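Local coordinates for protein ribokinase (Staphylococcus aureus, PDB 3RY7) that catalyses the ATP- and magnesium-dependent phosphorylation of D-ribose at O-5, yielding D-ribose 5-phosphate, and is activated by monovalent cations, at residues Ile183-Glu187 with Thr188-Leu192. Sequence-based numbering, arbitrary orientation.
Sequences IVPNE and TEAEL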
# COMPACT_ATOMS: atom_id res chain seq x y z
N ILE A 183 25.67 17.57 -7.51
CA ILE A 183 24.73 17.26 -8.58
C ILE A 183 24.35 15.77 -8.55
O ILE A 183 25.19 14.91 -8.31
CB ILE A 183 25.28 17.71 -9.94
CG1 ILE A 183 24.15 17.79 -10.95
CG2 ILE A 183 26.42 16.81 -10.41
CD1 ILE A 183 24.54 18.49 -12.25
N VAL A 184 23.07 15.48 -8.76
CA VAL A 184 22.54 14.11 -8.63
C VAL A 184 21.67 13.71 -9.81
O VAL A 184 20.46 13.54 -9.66
CB VAL A 184 21.67 13.99 -7.35
CG1 VAL A 184 21.19 12.58 -7.14
CG2 VAL A 184 22.44 14.49 -6.14
N PRO A 185 22.26 13.58 -11.00
CA PRO A 185 21.48 13.11 -12.15
C PRO A 185 21.25 11.59 -12.10
O PRO A 185 21.84 10.90 -11.26
CB PRO A 185 22.37 13.46 -13.34
CG PRO A 185 23.75 13.46 -12.78
CD PRO A 185 23.63 13.96 -11.38
N ASN A 186 20.38 11.09 -12.97
CA ASN A 186 20.35 9.67 -13.24
C ASN A 186 21.24 9.51 -14.47
O ASN A 186 21.87 10.48 -14.91
CB ASN A 186 18.92 9.20 -13.50
CG ASN A 186 18.30 9.86 -14.71
OD1 ASN A 186 19.00 10.41 -15.55
ND2 ASN A 186 16.99 9.80 -14.81
N GLU A 187 21.29 8.30 -15.04
CA GLU A 187 22.18 8.04 -16.17
C GLU A 187 21.81 8.87 -17.38
O GLU A 187 22.68 9.31 -18.14
CB GLU A 187 22.12 6.56 -16.56
CG GLU A 187 22.61 5.65 -15.48
CD GLU A 187 22.02 4.26 -15.58
OE1 GLU A 187 22.15 3.64 -16.67
OE2 GLU A 187 21.43 3.80 -14.58
N THR A 188 20.52 9.08 -17.56
CA THR A 188 20.05 9.81 -18.73
C THR A 188 20.38 11.29 -18.60
O THR A 188 20.80 11.93 -19.57
CB THR A 188 18.54 9.61 -18.92
OG1 THR A 188 18.21 8.22 -18.71
CG2 THR A 188 18.13 10.02 -20.32
N GLU A 189 20.20 11.82 -17.39
CA GLU A 189 20.48 13.23 -17.11
C GLU A 189 21.98 13.54 -17.16
O GLU A 189 22.39 14.58 -17.66
CB GLU A 189 19.88 13.62 -15.75
CG GLU A 189 18.35 13.74 -15.78
CD GLU A 189 17.65 13.19 -14.53
OE1 GLU A 189 18.31 13.00 -13.48
OE2 GLU A 189 16.42 12.97 -14.62
N ALA A 190 22.80 12.61 -16.66
CA ALA A 190 24.25 12.75 -16.73
C ALA A 190 24.71 12.93 -18.17
O ALA A 190 25.46 13.87 -18.48
CB ALA A 190 24.91 11.55 -16.11
N GLU A 191 24.28 12.05 -19.03
CA GLU A 191 24.70 12.06 -20.46
C GLU A 191 24.25 13.27 -21.24
O GLU A 191 24.91 13.67 -22.15
CB GLU A 191 24.18 10.82 -21.19
CG GLU A 191 24.39 9.54 -20.44
CD GLU A 191 23.67 8.36 -21.08
OE1 GLU A 191 23.31 8.45 -22.30
OE2 GLU A 191 23.47 7.35 -20.35
N LEU A 192 23.12 13.85 -20.90
CA LEU A 192 22.66 15.06 -21.56
C LEU A 192 23.54 16.24 -21.15
O LEU A 192 23.76 17.17 -21.94
CB LEU A 192 21.19 15.35 -21.22
CG LEU A 192 20.70 16.72 -21.69
CD1 LEU A 192 20.79 16.86 -23.21
CD2 LEU A 192 19.28 16.99 -21.20
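N186 and E189 clasp one another at the start of helix 187-194, a clear instance of the capping box, in which the N-cap residue and the residue three positions on exchange side chain-to-backbone hydrogen bonds. In one direction the amide oxygen OD1 of N186 accepts from E189 N at 2.6 Å, a short and nearly straight bond. The asparagine is turned for this by chi1 of 62°, which swings CG back between its own backbone N and carbonyl carbon and brings OD1 to E189 N. In the other direction N186 N donates to OE1 of E189 at 2.9 Å, meeting that oxygen from above the carboxylate plane. E189 comes back to the cap because its chain bends at chi2.

With both bonds made, the two flat end groups stack face to face, the amide and carboxylate planes only 14° apart. ND2 of N186 sits 3.2 Å from OE2 of E189, but is badly angled for a hydrogen bond to it.

Ordinary i to i+4 main-chain bonds take over from the cap: A190 N donates to N186 O at 2.9 Å, and E191 N reaches E187 O in a longer bond of 3.3 Å. In one of its two conformers, E191 accepts from V198 N through OE2.

Apolar packing covers the side leading in from the strand. The ring of P185 lies against the first turn, its CB 3.5 Å from CB of E189 and its CG 4.0 Å from CB of A190.

N186 and T222, whose hydroxyl is hydrogen-bonded to P185 O, probably both belong to the ATP-binding site. The capped turn joins strand 182-183, paired in parallel with strand 218-222 through backbone bonds of I183 with T218 and L220, to helix 187-194, whose A190 touches helix 201-213.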